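Local coordinates for protein LAR_0958 cell surface adhesin (Lactobacillus reuteri, PDB 4NG0) that probably mediates attachment of the bacterium to mucus, as a surface-exposed adhesin built from repeats, one of which forms this ubiquitin-like beta-grasp domain, at residues A18-T24 / Y87-I91. Numbering follows the deposited sequence.
Sequences ANFEPTT and YTYTI
Phe-20 and Tyr-87 meet in a T-shaped stack, and with it the segments 18-24 and 87-91 illustrate how a loop can be fastened to a beta-sheet by side chains and bridging waters, with no direct backbone hydrogen bond between the two segments. The edge of Phe-20 points at one face of Tyr-87, with planes at 88° and ring centroids 5.2 Å apart. Phe-20 CE1 makes the approach, toward the rim of the tyrosine ring at CE1 and CZ. Tyr-87 reaches toward the loop with CG anti to the backbone N (chi1 -176°), which carries its hydroxyl across to Thr-24.

Ala-18 supplies the apolar part further along: its CB lies 3.6 Å from Tyr-89 CE1, and Ile-91 touches the same methyl through CD1.

Polar contacts gather at the tyrosine hydroxyls. Tyr-87 OH is hydrogen-bonded to Thr-24 OG1 (2.6 Å), which lies at the edge of the tyrosine ring. Thr-24 OG1 in turn donates to Glu-21 O (2.7 Å), almost in line with the carbonyl bond; Thr-24 N donates to that oxygen as well, closing the short 3-10 turn. One water joins Tyr-87 OH to Glu-21 N, and a second links Tyr-89 OH to Asn-19 O.

Strand 83-92 runs centrally in the mixed sheet, between strands 3-12 and 57-63, while the loop leads from 3-12 to strand 26-28 and passes over one sheet face. There Phe-20 also meets the ring of Phe-43, and Trp-45 on the edge strand 43-45 packs edge-to-face with Tyr-89.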
loop_
_atom_site.group_PDB
_atom_site.type_symbol
_atom_site.label_atom_id
_atom_site.label_comp_id
_atom_site.label_asym_id
_atom_site.label_seq_id
_atom_site.Cartn_x
_atom_site.Cartn_y
_atom_site.Cartn_z
ATOM N N ALA A 18 -1.790 -9.894 8.593
ATOM C CA ALA A 18 -2.458 -8.624 8.322
ATOM C C ALA A 18 -3.090 -8.590 6.939
ATOM O O ALA A 18 -2.535 -9.124 5.980
ATOM C CB ALA A 18 -1.465 -7.477 8.455
ATOM N N ASN A 19 -4.230 -7.920 6.840
ATOM C CA ASN A 19 -4.911 -7.728 5.570
ATOM C C ASN A 19 -4.763 -6.287 5.112
ATOM O O ASN A 19 -5.471 -5.399 5.601
ATOM C CB ASN A 19 -6.400 -8.046 5.712
ATOM C CG ASN A 19 -6.673 -9.519 5.977
ATOM O OD1 ASN A 19 -6.052 -10.399 5.381
ATOM N ND2 ASN A 19 -7.626 -9.790 6.862
ATOM N N PHE A 20 -3.847 -6.062 4.178
ATOM C CA PHE A 20 -3.652 -4.742 3.600
ATOM C C PHE A 20 -4.862 -4.356 2.768
ATOM O O PHE A 20 -5.344 -5.149 1.954
ATOM C CB PHE A 20 -2.396 -4.747 2.731
ATOM C CG PHE A 20 -2.288 -3.565 1.812
ATOM C CD1 PHE A 20 -1.951 -2.316 2.314
ATOM C CD2 PHE A 20 -2.492 -3.703 0.444
ATOM C CE1 PHE A 20 -1.842 -1.206 1.477
ATOM C CE2 PHE A 20 -2.374 -2.594 -0.413
ATOM C CZ PHE A 20 -2.051 -1.347 0.105
ATOM N N GLU A 21 -5.343 -3.132 2.966
ATOM C CA GLU A 21 -6.505 -2.621 2.238
ATOM C C GLU A 21 -6.097 -1.462 1.328
ATOM O O GLU A 21 -5.787 -0.378 1.803
ATOM C CB GLU A 21 -7.568 -2.140 3.224
ATOM C CG GLU A 21 -8.114 -3.213 4.166
ATOM C CD GLU A 21 -9.021 -4.217 3.469
ATOM O OE1 GLU A 21 -9.411 -3.976 2.304
ATOM O OE2 GLU A 21 -9.341 -5.255 4.089
ATOM N N PRO A 22 -6.094 -1.681 0.006
ATOM C CA PRO A 22 -5.610 -0.646 -0.912
ATOM C C PRO A 22 -6.450 0.637 -0.893
ATOM O O PRO A 22 -5.941 1.693 -1.265
ATOM C CB PRO A 22 -5.682 -1.332 -2.287
ATOM C CG PRO A 22 -6.655 -2.447 -2.109
ATOM C CD PRO A 22 -6.470 -2.917 -0.701
ATOM N N THR A 23 -7.696 0.564 -0.442
ATOM C CA THR A 23 -8.507 1.785 -0.366
ATOM C C THR A 23 -8.080 2.743 0.751
ATOM O O THR A 23 -8.554 3.874 0.811
ATOM C CB THR A 23 -10.028 1.484 -0.250
ATOM O OG1 THR A 23 -10.285 0.735 0.939
ATOM C CG2 THR A 23 -10.521 0.706 -1.468
ATOM N N THR A 24 -7.191 2.302 1.635
ATOM C CA THR A 24 -6.648 3.186 2.662
ATOM C C THR A 24 -5.453 3.981 2.143
ATOM O O THR A 24 -4.966 4.893 2.816
ATOM C CB THR A 24 -6.203 2.421 3.923
ATOM O OG1 THR A 24 -5.161 1.493 3.580
ATOM C CG2 THR A 24 -7.382 1.690 4.574
ATOM N N TYR A 87 3.975 3.959 2.865
ATOM C CA TYR A 87 2.766 3.442 3.494
ATOM C C TYR A 87 3.161 2.611 4.701
ATOM O O TYR A 87 4.002 1.732 4.592
ATOM C CB TYR A 87 1.944 2.592 2.515
ATOM C CG TYR A 87 0.638 2.128 3.119
ATOM C CD1 TYR A 87 0.586 1.003 3.940
ATOM C CD2 TYR A 87 -0.536 2.831 2.894
ATOM C CE1 TYR A 87 -0.597 0.597 4.511
ATOM C CE2 TYR A 87 -1.728 2.431 3.458
ATOM C CZ TYR A 87 -1.750 1.311 4.271
ATOM O OH TYR A 87 -2.934 0.900 4.837
ATOM N N THR A 88 2.557 2.892 5.848
ATOM C CA THR A 88 2.933 2.208 7.083
ATOM C C THR A 88 1.783 1.412 7.700
ATOM O O THR A 88 0.689 1.941 7.920
ATOM C CB THR A 88 3.463 3.213 8.128
ATOM O OG1 THR A 88 4.592 3.905 7.579
ATOM C CG2 THR A 88 3.901 2.486 9.401
ATOM N N TYR A 89 2.040 0.140 7.994
ATOM C CA TYR A 89 1.043 -0.735 8.609
ATOM C C TYR A 89 1.611 -1.238 9.921
ATOM O O TYR A 89 2.701 -1.824 9.944
ATOM C CB TYR A 89 0.715 -1.934 7.699
ATOM C CG TYR A 89 -0.533 -2.679 8.151
ATOM C CD1 TYR A 89 -0.514 -3.477 9.306
ATOM C CD2 TYR A 89 -1.734 -2.563 7.458
ATOM C CE1 TYR A 89 -1.633 -4.130 9.741
ATOM C CE2 TYR A 89 -2.874 -3.227 7.897
ATOM C CZ TYR A 89 -2.813 -4.005 9.041
ATOM O OH TYR A 89 -3.937 -4.669 9.492
ATOM N N THR A 90 0.883 -1.007 11.014
ATOM C CA THR A 90 1.332 -1.452 12.329
ATOM C C THR A 90 0.465 -2.575 12.884
ATOM O O THR A 90 -0.763 -2.498 12.867
ATOM C CB THR A 90 1.312 -0.273 13.323
ATOM O OG1 THR A 90 2.149 0.774 12.818
ATOM C CG2 THR A 90 1.810 -0.692 14.700
ATOM N N ILE A 91 1.110 -3.625 13.390
ATOM C CA ILE A 91 0.390 -4.619 14.172
ATOM C C ILE A 91 0.736 -4.332 15.633
ATOM O O ILE A 91 1.891 -4.402 16.032
ATOM C CB ILE A 91 0.793 -6.053 13.788
ATOM C CG1 ILE A 91 0.457 -6.331 12.324
ATOM C CG2 ILE A 91 0.081 -7.059 14.679
ATOM C CD1 ILE A 91 0.893 -7.730 11.854
HETATM O O HOH W 1 -6.183 -3.948 8.012
HETATM O O HOH W 2 -4.231 -1.595 5.113
#